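Local coordinates for protein CurJ (Moorea producens 3L, PDB 5TZ6) that probably catalyses vinylogous dehydration in curacin biosynthesis as a polyketide synthase dehydratase domain, here in an inactive form with a bound ligand, at residues I245-Y251 / L288-G294; L8-I12 / K210-P215; F103-S109 / A132-K138. The protein carries 1 engineered substitution. All blocks are in the same frame, centred on the assembly; numbering follows the deposited sequence.

Contact 1. Residues I245-Y251 / L288-G294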
loop_
_atom_site.group_PDB
_atom_site.type_symbol
_atom_site.label_atom_id
_atom_site.label_comp_id
_atom_site.label_asym_id
_atom_site.label_seq_id
_atom_site.Cartn_x
_atom_site.Cartn_y
_atom_site.Cartn_z
ATOM N N ILE A 245 -16.256 5.182 -23.332
ATOM C CA ILE A 245 -17.501 4.599 -22.839
ATOM C C ILE A 245 -18.242 5.644 -22.012
ATOM O O ILE A 245 -17.686 6.188 -21.051
ATOM C CB ILE A 245 -17.242 3.338 -21.997
ATOM C CG1 ILE A 245 -16.752 2.201 -22.889
ATOM C CG2 ILE A 245 -18.500 2.923 -21.266
ATOM C CD1 ILE A 245 -16.270 0.994 -22.124
ATOM N N ASP A 246 -19.493 5.922 -22.373
ATOM C CA ASP A 246 -20.267 6.882 -21.590
ATOM C C ASP A 246 -20.617 6.320 -20.215
ATOM O O ASP A 246 -20.384 6.977 -19.197
ATOM C CB ASP A 246 -21.520 7.311 -22.353
ATOM C CG ASP A 246 -21.190 8.085 -23.618
ATOM O OD1 ASP A 246 -20.122 8.733 -23.651
ATOM O OD2 ASP A 246 -21.993 8.046 -24.577
ATOM N N LYS A 247 -21.164 5.103 -20.153
ATOM C CA LYS A 247 -21.468 4.531 -18.847
ATOM C C LYS A 247 -21.451 3.008 -18.878
ATOM O O LYS A 247 -22.118 2.391 -19.708
ATOM C CB LYS A 247 -22.828 5.022 -18.346
ATOM C CG LYS A 247 -23.211 4.469 -16.985
ATOM C CD LYS A 247 -24.386 5.218 -16.405
ATOM C CE LYS A 247 -25.617 5.034 -17.270
ATOM N NZ LYS A 247 -26.721 5.935 -16.842
ATOM N N PHE A 248 -20.719 2.410 -17.943
ATOM C CA PHE A 248 -20.678 0.967 -17.746
ATOM C C PHE A 248 -21.241 0.650 -16.365
ATOM O O PHE A 248 -20.688 1.086 -15.353
ATOM C CB PHE A 248 -19.242 0.455 -17.871
ATOM C CG PHE A 248 -19.117 -1.041 -17.804
ATOM C CD1 PHE A 248 -19.341 -1.721 -16.619
ATOM C CD2 PHE A 248 -18.743 -1.765 -18.924
ATOM C CE1 PHE A 248 -19.222 -3.093 -16.558
ATOM C CE2 PHE A 248 -18.616 -3.141 -18.871
ATOM C CZ PHE A 248 -18.858 -3.806 -17.683
ATOM N N THR A 249 -22.303 -0.142 -16.312
ATOM C CA THR A 249 -22.950 -0.483 -15.055
ATOM C C THR A 249 -22.805 -1.973 -14.779
ATOM O O THR A 249 -23.150 -2.808 -15.625
ATOM C CB THR A 249 -24.428 -0.085 -15.059
ATOM O OG1 THR A 249 -24.549 1.293 -15.425
ATOM C CG2 THR A 249 -25.044 -0.300 -13.679
ATOM N N PHE A 250 -22.275 -2.287 -13.603
ATOM C CA PHE A 250 -22.210 -3.639 -13.077
ATOM C C PHE A 250 -23.308 -3.793 -12.031
ATOM O O PHE A 250 -23.343 -3.043 -11.048
ATOM C CB PHE A 250 -20.837 -3.911 -12.467
ATOM C CG PHE A 250 -20.747 -5.204 -11.702
ATOM C CD1 PHE A 250 -20.716 -6.429 -12.361
ATOM C CD2 PHE A 250 -20.694 -5.194 -10.319
ATOM C CE1 PHE A 250 -20.626 -7.616 -11.642
ATOM C CE2 PHE A 250 -20.609 -6.376 -9.597
ATOM C CZ PHE A 250 -20.577 -7.588 -10.261
ATOM N N TYR A 251 -24.205 -4.754 -12.252
ATOM C CA TYR A 251 -25.325 -5.021 -11.353
ATOM C C TYR A 251 -25.005 -6.131 -10.354
ATOM O O TYR A 251 -25.077 -5.917 -9.143
ATOM C CB TYR A 251 -26.576 -5.365 -12.172
ATOM C CG TYR A 251 -27.020 -4.226 -13.058
ATOM C CD1 TYR A 251 -27.854 -3.229 -12.571
ATOM C CD2 TYR A 251 -26.581 -4.129 -14.371
ATOM C CE1 TYR A 251 -28.254 -2.178 -13.370
ATOM C CE2 TYR A 251 -26.976 -3.078 -15.183
ATOM C CZ TYR A 251 -27.812 -2.108 -14.677
ATOM O OH TYR A 251 -28.207 -1.063 -15.475
ATOM N N LEU A 288 -30.259 -8.828 -15.641
ATOM C CA LEU A 288 -29.220 -8.014 -16.253
ATOM C C LEU A 288 -27.954 -8.074 -15.403
ATOM O O LEU A 288 -27.975 -7.739 -14.216
ATOM C CB LEU A 288 -29.718 -6.579 -16.400
ATOM C CG LEU A 288 -29.091 -5.650 -17.434
ATOM C CD1 LEU A 288 -29.059 -6.299 -18.812
ATOM C CD2 LEU A 288 -29.891 -4.360 -17.466
ATOM N N VAL A 289 -26.863 -8.533 -16.003
ATOM C CA VAL A 289 -25.575 -8.621 -15.320
ATOM C C VAL A 289 -24.779 -7.325 -15.461
ATOM O O VAL A 289 -24.188 -6.840 -14.493
ATOM C CB VAL A 289 -24.787 -9.831 -15.871
ATOM C CG1 VAL A 289 -23.303 -9.693 -15.566
ATOM C CG2 VAL A 289 -25.345 -11.137 -15.304
ATOM N N ALA A 290 -24.746 -6.745 -16.657
ATOM C CA ALA A 290 -23.969 -5.539 -16.902
ATOM C C ALA A 290 -24.550 -4.844 -18.120
ATOM O O ALA A 290 -25.184 -5.472 -18.975
ATOM C CB ALA A 290 -22.481 -5.846 -17.112
ATOM N N GLN A 291 -24.306 -3.542 -18.207
ATOM C CA GLN A 291 -24.853 -2.749 -19.297
ATOM C C GLN A 291 -23.864 -1.667 -19.695
ATOM O O GLN A 291 -23.201 -1.076 -18.840
ATOM C CB GLN A 291 -26.185 -2.108 -18.900
ATOM C CG GLN A 291 -26.898 -1.435 -20.049
ATOM C CD GLN A 291 -28.241 -0.875 -19.644
ATOM O OE1 GLN A 291 -29.239 -1.053 -20.342
ATOM N NE2 GLN A 291 -28.272 -0.190 -18.508
ATOM N N VAL A 292 -23.761 -1.415 -20.995
ATOM C CA VAL A 292 -22.837 -0.425 -21.532
ATOM C C VAL A 292 -23.628 0.522 -22.415
ATOM O O VAL A 292 -24.263 0.088 -23.386
ATOM C CB VAL A 292 -21.693 -1.069 -22.330
ATOM C CG1 VAL A 292 -20.798 0.012 -22.941
ATOM C CG2 VAL A 292 -20.900 -2.005 -21.445
ATOM N N ILE A 293 -23.570 1.809 -22.095
ATOM C CA ILE A 293 -24.244 2.859 -22.844
ATOM C C ILE A 293 -23.173 3.758 -23.436
ATOM O O ILE A 293 -22.276 4.221 -22.718
ATOM C CB ILE A 293 -25.197 3.672 -21.946
ATOM C CG1 ILE A 293 -26.316 2.785 -21.405
ATOM C CG2 ILE A 293 -25.783 4.852 -22.715
ATOM C CD1 ILE A 293 -27.295 2.339 -22.457
ATOM N N GLY A 294 -23.277 4.019 -24.733
ATOM C CA GLY A 294 -22.337 4.919 -25.370
ATOM C C GLY A 294 -20.953 4.338 -25.562
ATOM O O GLY A 294 -19.956 5.048 -25.375
HETATM O O HOH W 1 -18.272 7.091 -25.814
#
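Phe248 and Val292 face each other as a non-hydrogen-bonded antiparallel pair and make the closest apolar approach of the contact. With chi1 at -175° the ring swings away from the backbone N and lies alongside the valine: CD2 of Phe248 comes within 3.3 Å of CG2 of Val292. At the far end of the same ring, CZ of Phe248 meets CB of Ala290 at 4.2 Å. Ile55 of helix 51-65 packs on Phe248 and Ile245, burying this side. On either side of the Phe248-Val292 pair, straight backbone bonds join Ile293 N to Lys247 O and Thr249 N to Gln291 O (2.8 Å). Strands 239-250 and 288-300 belong to the C-terminal half of a double hot-dog fold, and 239-250 also bonds to strand 71-77, so the strand pairing continues from this half into the N-terminal one. The sheet face bearing Thr249 and Gln291 is less closed. There the edge of the Tyr251 ring is turned to the strand, with Gln291 CB in its plane, while CE2 of Tyr251 touches CD2 of Leu288 at 3.9 Å. Ring and amide planes of Tyr251 and Gln291 stand 63° apart; the phenol OH is held by Glu145 and the amide OE1 by Gln280, so their polar ends are fixed by outside partners. At the more exposed end the register is interrupted by a classic beta bulge, Asp246 and Lys247 both facing Ile293. Lys247 N bonds to Ile293 O, whereas Asp246 N reaches Gly294 O over a longer 3.2 Å, from well above the carbonyl plane. A water donates to that same Gly294 O (2.7 Å) and, weakly, to OD1 of Asp246, while OD2 of Asp246 lies 3.2 Å from CA of Gly294.

Contact 2. Residues L8-I12 / K210-P215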
loop_
_atom_site.group_PDB
_atom_site.type_symbol
_atom_site.label_atom_id
_atom_site.label_comp_id
_atom_site.label_asym_id
_atom_site.label_seq_id
_atom_site.Cartn_x
_atom_site.Cartn_y
_atom_site.Cartn_z
ATOM N N LEU A 8 -6.283 -9.375 -1.750
ATOM C CA LEU A 8 -7.585 -8.748 -1.544
ATOM C C LEU A 8 -8.567 -9.143 -2.640
ATOM O O LEU A 8 -9.764 -9.308 -2.377
ATOM C CB LEU A 8 -7.439 -7.226 -1.483
ATOM C CG LEU A 8 -6.445 -6.671 -0.458
ATOM C CD1 LEU A 8 -6.371 -5.151 -0.536
ATOM C CD2 LEU A 8 -6.808 -7.123 0.952
ATOM N N HIS A 9 -8.072 -9.317 -3.866
ATOM C CA HIS A 9 -8.880 -9.613 -5.036
ATOM C C HIS A 9 -7.908 -10.159 -6.064
ATOM O O HIS A 9 -6.795 -9.629 -6.172
ATOM C CB HIS A 9 -9.587 -8.353 -5.553
ATOM C CG HIS A 9 -10.661 -8.618 -6.566
ATOM N ND1 HIS A 9 -10.389 -9.022 -7.857
ATOM C CD2 HIS A 9 -12.008 -8.515 -6.482
ATOM C CE1 HIS A 9 -11.525 -9.165 -8.520
ATOM N NE2 HIS A 9 -12.521 -8.864 -7.707
ATOM N N PRO A 10 -8.266 -11.200 -6.821
ATOM C CA PRO A 10 -7.291 -11.794 -7.752
ATOM C C PRO A 10 -6.594 -10.759 -8.627
ATOM O O PRO A 10 -5.499 -11.009 -9.142
ATOM C CB PRO A 10 -8.138 -12.773 -8.587
ATOM C CG PRO A 10 -9.585 -12.510 -8.206
ATOM C CD PRO A 10 -9.555 -11.912 -6.833
ATOM N N LEU A 11 -7.206 -9.585 -8.782
ATOM C CA LEU A 11 -6.650 -8.509 -9.589
ATOM C C LEU A 11 -5.976 -7.420 -8.765
ATOM O O LEU A 11 -5.408 -6.491 -9.344
ATOM C CB LEU A 11 -7.753 -7.876 -10.439
ATOM C CG LEU A 11 -8.346 -8.733 -11.550
ATOM C CD1 LEU A 11 -9.466 -7.977 -12.241
ATOM C CD2 LEU A 11 -7.266 -9.147 -12.544
ATOM N N ILE A 12 -6.020 -7.504 -7.436
ATOM C CA ILE A 12 -5.570 -6.411 -6.580
ATOM C C ILE A 12 -4.767 -7.001 -5.431
ATOM O O ILE A 12 -5.307 -7.758 -4.617
ATOM C CB ILE A 12 -6.744 -5.575 -6.041
ATOM C CG1 ILE A 12 -7.401 -4.802 -7.183
ATOM C CG2 ILE A 12 -6.272 -4.631 -4.943
ATOM C CD1 ILE A 12 -8.642 -4.051 -6.772
ATOM N N LYS A 210 -14.398 -15.267 -7.739
ATOM C CA LYS A 210 -13.842 -14.140 -7.003
ATOM C C LYS A 210 -13.914 -12.838 -7.787
ATOM O O LYS A 210 -13.810 -11.763 -7.187
ATOM C CB LYS A 210 -12.387 -14.427 -6.620
ATOM C CG LYS A 210 -12.161 -14.709 -5.138
ATOM C CD LYS A 210 -12.659 -16.089 -4.745
ATOM C CE LYS A 210 -12.161 -16.478 -3.361
ATOM N NZ LYS A 210 -12.470 -15.442 -2.336
ATOM N N TYR A 211 -14.096 -12.911 -9.102
ATOM C CA TYR A 211 -14.216 -11.719 -9.927
ATOM C C TYR A 211 -15.653 -11.214 -9.939
ATOM O O TYR A 211 -16.603 -12.001 -9.932
ATOM C CB TYR A 211 -13.786 -12.011 -11.364
ATOM C CG TYR A 211 -12.308 -12.252 -11.587
ATOM C CD1 TYR A 211 -11.764 -13.521 -11.446
ATOM C CD2 TYR A 211 -11.465 -11.220 -11.983
ATOM C CE1 TYR A 211 -10.414 -13.752 -11.671
ATOM C CE2 TYR A 211 -10.112 -11.442 -12.207
ATOM C CZ TYR A 211 -9.594 -12.710 -12.050
ATOM O OH TYR A 211 -8.253 -12.942 -12.273
ATOM N N GLN A 212 -15.809 -9.890 -9.968
ATOM C CA GLN A 212 -17.101 -9.319 -10.337
ATOM C C GLN A 212 -17.432 -9.651 -11.790
ATOM O O GLN A 212 -18.447 -10.293 -12.081
ATOM C CB GLN A 212 -17.107 -7.803 -10.110
ATOM C CG GLN A 212 -17.224 -7.368 -8.654
ATOM C CD GLN A 212 -16.089 -7.873 -7.789
ATOM O OE1 GLN A 212 -14.920 -7.631 -8.081
ATOM N NE2 GLN A 212 -16.429 -8.574 -6.712
ATOM N N LEU A 213 -16.584 -9.202 -12.713
ATOM C CA LEU A 213 -16.653 -9.576 -14.121
ATOM C C LEU A 213 -15.240 -9.854 -14.599
ATOM O O LEU A 213 -14.392 -8.957 -14.583
ATOM C CB LEU A 213 -17.291 -8.483 -14.982
ATOM C CG LEU A 213 -18.795 -8.257 -14.886
ATOM C CD1 LEU A 213 -19.220 -7.244 -15.932
ATOM C CD2 LEU A 213 -19.545 -9.569 -15.067
ATOM N N HIS A 214 -14.990 -11.090 -15.012
ATOM C CA HIS A 214 -13.663 -11.469 -15.459
ATOM C C HIS A 214 -13.222 -10.565 -16.608
ATOM O O HIS A 214 -14.035 -10.217 -17.475
ATOM C CB HIS A 214 -13.650 -12.931 -15.904
ATOM C CG HIS A 214 -12.283 -13.543 -15.932
ATOM N ND1 HIS A 214 -11.409 -13.362 -16.982
ATOM C CD2 HIS A 214 -11.642 -14.338 -15.041
ATOM C CE1 HIS A 214 -10.287 -14.016 -16.736
ATOM N NE2 HIS A 214 -10.402 -14.618 -15.565
ATOM N N PRO A 215 -11.966 -10.126 -16.625
ATOM C CA PRO A 215 -11.513 -9.292 -17.751
ATOM C C PRO A 215 -11.900 -9.869 -19.103
ATOM O O PRO A 215 -12.356 -9.120 -19.981
ATOM C CB PRO A 215 -9.994 -9.233 -17.558
ATOM C CG PRO A 215 -9.765 -9.519 -16.103
ATOM C CD PRO A 215 -10.908 -10.377 -15.632
#
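Neither Leu8-Ile12 nor Lys210-Pro215 is a regular helix or strand, and the two backbones come nearest at Pro10 and Lys210, whose CA atoms are 7.0 Å apart. His9 to Ile12 form a type I beta turn closed by the bond from Ile12 N to His9 O, which sets His9, Pro10 and Leu11 side by side against the other loop. Tyr211 is the hub. Pro10 lies over one face of its ring in a CH-pi contact, CG of Pro10 standing 3.9 Å from the centroid. CD2 of His214 covers the opposite face. Leu11 crosses Tyr211 at about a right angle, its CG 3.3 Å from CE2 of Tyr211, with CD2 of Leu11 at the ring edge. His9 turns an edge toward the face of Tyr211 in an offset edge-to-face pair with planes at 85°. Extended away from its backbone N (chi1 -168°), the His9 ring carries NE2 to OE1 of Gln212, 2.7 Å away. That bond is bent, 137° at the hydrogen, and Gln212 folds back at chi2 to meet it. Leu11 and Pro215 both also rest on Ser56 of helix 51-65. Pro215 starts helix 215-223, which carries Asp219 of the ligand pocket, and His214 is its N-cap, ND1 bonding to Thr216 N. The N-terminal turn thus packs against the N-cap and first turn of this helix, within the double hot-dog fold of polyketide synthase dehydratases.

Contact 3. Residues F103-S109 / A132-K138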
loop_
_atom_site.group_PDB
_atom_site.type_symbol
_atom_site.label_atom_id
_atom_site.label_comp_id
_atom_site.label_asym_id
_atom_site.label_seq_id
_atom_site.Cartn_x
_atom_site.Cartn_y
_atom_site.Cartn_z
ATOM N N PHE A 103 -15.822 8.957 -7.165
ATOM C CA PHE A 103 -14.370 9.039 -7.223
ATOM C C PHE A 103 -13.967 9.244 -8.674
ATOM O O PHE A 103 -14.417 8.505 -9.551
ATOM C CB PHE A 103 -13.701 7.757 -6.705
ATOM C CG PHE A 103 -13.941 7.476 -5.250
ATOM C CD1 PHE A 103 -13.183 8.098 -4.274
ATOM C CD2 PHE A 103 -14.894 6.550 -4.862
ATOM C CE1 PHE A 103 -13.396 7.832 -2.933
ATOM C CE2 PHE A 103 -15.108 6.273 -3.527
ATOM C CZ PHE A 103 -14.358 6.917 -2.558
ATOM N N SER A 104 -13.117 10.226 -8.933
ATOM C CA SER A 104 -12.402 10.241 -10.198
ATOM C C SER A 104 -11.262 9.239 -10.100
ATOM O O SER A 104 -10.613 9.121 -9.061
ATOM C CB SER A 104 -11.875 11.640 -10.514
ATOM O OG SER A 104 -11.273 12.215 -9.364
ATOM N N PHE A 105 -11.041 8.478 -11.158
ATOM C CA PHE A 105 -10.031 7.442 -11.097
ATOM C C PHE A 105 -9.050 7.591 -12.245
ATOM O O PHE A 105 -9.415 7.994 -13.360
ATOM C CB PHE A 105 -10.657 6.023 -11.120
ATOM C CG PHE A 105 -11.264 5.654 -12.440
ATOM C CD1 PHE A 105 -10.462 5.189 -13.481
ATOM C CD2 PHE A 105 -12.629 5.768 -12.648
ATOM C CE1 PHE A 105 -11.014 4.855 -14.717
ATOM C CE2 PHE A 105 -13.192 5.427 -13.880
ATOM C CZ PHE A 105 -12.381 4.973 -14.915
ATOM N N GLN A 106 -7.799 7.239 -11.944
ATOM C CA GLN A 106 -6.763 6.998 -12.938
ATOM C C GLN A 106 -6.154 5.625 -12.685
ATOM O O GLN A 106 -5.705 5.340 -11.571
ATOM C CB GLN A 106 -5.671 8.070 -12.877
ATOM C CG GLN A 106 -6.112 9.436 -13.352
ATOM C CD GLN A 106 -5.003 10.463 -13.263
ATOM O OE1 GLN A 106 -4.593 10.857 -12.170
ATOM N NE2 GLN A 106 -4.507 10.903 -14.421
ATOM N N VAL A 107 -6.142 4.780 -13.709
ATOM C CA VAL A 107 -5.395 3.530 -13.706
ATOM C C VAL A 107 -4.090 3.764 -14.453
ATOM O O VAL A 107 -4.103 4.042 -15.666
ATOM C CB VAL A 107 -6.191 2.385 -14.355
ATOM C CG1 VAL A 107 -5.344 1.124 -14.385
ATOM C CG2 VAL A 107 -7.496 2.134 -13.614
ATOM N N ILE A 108 -2.973 3.622 -13.724
ATOM C CA ILE A 108 -1.624 3.900 -14.209
ATOM C C ILE A 108 -0.749 2.675 -13.958
ATOM O O ILE A 108 -1.120 1.758 -13.226
ATOM C CB ILE A 108 -0.991 5.133 -13.530
ATOM C CG1 ILE A 108 -0.617 4.812 -12.083
ATOM C CG2 ILE A 108 -1.934 6.326 -13.580
ATOM C CD1 ILE A 108 0.139 5.931 -11.408
ATOM N N SER A 109 0.436 2.675 -14.571
ATOM C CA SER A 109 1.420 1.624 -14.333
ATOM C C SER A 109 2.830 2.172 -14.514
ATOM O O SER A 109 3.039 3.247 -15.083
ATOM C CB SER A 109 1.207 0.433 -15.267
ATOM O OG SER A 109 1.684 0.747 -16.558
ATOM N N ALA A 132 2.741 5.603 -16.861
ATOM C CA ALA A 132 1.774 5.700 -17.942
ATOM C C ALA A 132 0.360 5.632 -17.384
ATOM O O ALA A 132 0.105 4.969 -16.376
ATOM C CB ALA A 132 1.977 4.588 -18.974
ATOM N N VAL A 133 -0.557 6.331 -18.048
ATOM C CA VAL A 133 -1.973 6.303 -17.701
ATOM C C VAL A 133 -2.698 5.407 -18.697
ATOM O O VAL A 133 -2.594 5.597 -19.918
ATOM C CB VAL A 133 -2.572 7.720 -17.689
ATOM C CG1 VAL A 133 -4.050 7.666 -17.351
ATOM C CG2 VAL A 133 -1.829 8.596 -16.694
ATOM N N HIS A 134 -3.424 4.419 -18.179
ATOM C CA HIS A 134 -4.124 3.464 -19.021
ATOM C C HIS A 134 -5.631 3.617 -18.999
ATOM O O HIS A 134 -6.291 3.176 -19.948
ATOM C CB HIS A 134 -3.762 2.033 -18.603
ATOM C CG HIS A 134 -2.289 1.786 -18.566
ATOM N ND1 HIS A 134 -1.477 1.995 -19.661
ATOM C CD2 HIS A 134 -1.477 1.365 -17.568
ATOM C CE1 HIS A 134 -0.229 1.704 -19.340
ATOM N NE2 HIS A 134 -0.202 1.320 -18.077
ATOM N N ALA A 135 -6.194 4.237 -17.964
ATOM C CA ALA A 135 -7.626 4.498 -18.024
ATOM C C ALA A 135 -7.960 5.629 -17.073
ATOM O O ALA A 135 -7.301 5.809 -16.052
ATOM C CB ALA A 135 -8.449 3.246 -17.682
ATOM N N THR A 136 -8.977 6.402 -17.428
ATOM C CA THR A 136 -9.424 7.491 -16.580
ATOM C C THR A 136 -10.938 7.510 -16.599
ATOM O O THR A 136 -11.565 7.000 -17.531
ATOM C CB THR A 136 -8.857 8.837 -17.050
ATOM O OG1 THR A 136 -9.245 9.066 -18.407
ATOM C CG2 THR A 136 -7.350 8.804 -16.991
ATOM N N GLY A 137 -11.526 8.089 -15.558
ATOM C CA GLY A 137 -12.959 8.316 -15.603
ATOM C C GLY A 137 -13.524 8.556 -14.214
ATOM O O GLY A 137 -12.813 8.968 -13.307
ATOM N N LYS A 138 -14.816 8.269 -14.077
ATOM C CA LYS A 138 -15.558 8.520 -12.852
ATOM C C LYS A 138 -16.211 7.228 -12.378
ATOM O O LYS A 138 -16.565 6.363 -13.176
ATOM C CB LYS A 138 -16.599 9.630 -13.094
ATOM C CG LYS A 138 -17.745 9.717 -12.116
ATOM C CD LYS A 138 -18.304 11.131 -12.117
ATOM C CE LYS A 138 -18.767 11.533 -13.517
ATOM N NZ LYS A 138 -20.227 11.357 -13.728
#
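Val107 and Ala135 form a hydrogen-bonded antiparallel pair beside a classic beta bulge, where the extra residue His134 is also opposite Val107. The carbonyl O of Val107 consequently accepts twice, from His134 N at 2.6 Å and from Ala135 N at 3.1 Å, the second donor lying on a lone pair. Val107 N is in turn satisfied by Ala135 O. Beyond the bulge, Ser109 and Ala132 exchange both of their backbone bonds; on the other side Phe105 and Gly137 do the same, Phe105 N meeting Gly137 O at 2.8 Å. Outward, the backbones of Ser104, Gln106 and Ile108 bond to Thr97, Val95 and Gln93, those of Thr136 and Lys138 to Leu77 and Glu74, and Ser104 OG to Gln99. The Phe105 ring folds back over its pair: with CG between the backbone N and the carbonyl carbon (chi1 70°), one face lies on Gly137, whose CA is 3.7 Å from the ring centroid in a CH-pi contact. Gln106 and Ile108, facing the other way, pack on Leu20 of the second subunit. The bulge turns the His134 side chain back toward Ser109. Its NE2 and OG of Ser109 are hydrogen-bonded, either being a possible donor, at 2.5 Å, so short that the exact distance is doubtful. ND1 of His134 bonds to Gln80 O, which can only accept, so ND1 supplies that hydrogen; OG of Ser109 bonds to NH2 of Arg90. The imidazole has partners at both nitrogens, which probably limits its rotation and joins the bulge to Gln80 and Arg90 through a chain of hydrogen bonds.

From the N terminus, residues 8-12 open contact 2, which closes only at 210-215. Contact 3 lies wholly within that long span, closing the partly unmodelled connection between strands 102-110 and 132-141. Contact 1 follows contact 2 in series, pairing strand 239-250 with strand 288-300; no contacts cross. Contacts 1 and 2 touch directly: Leu213 packs on Phe250, Val289 and Ala290, bringing the loop before helix 215-223 against the strands. Contact 3 touches neither of the others, yet helix 51-65 has side chains on all three. Contact 3 probably belongs to the N-terminal hot-dog and contact 1 to the C-terminal one, while contact 2 joins the two.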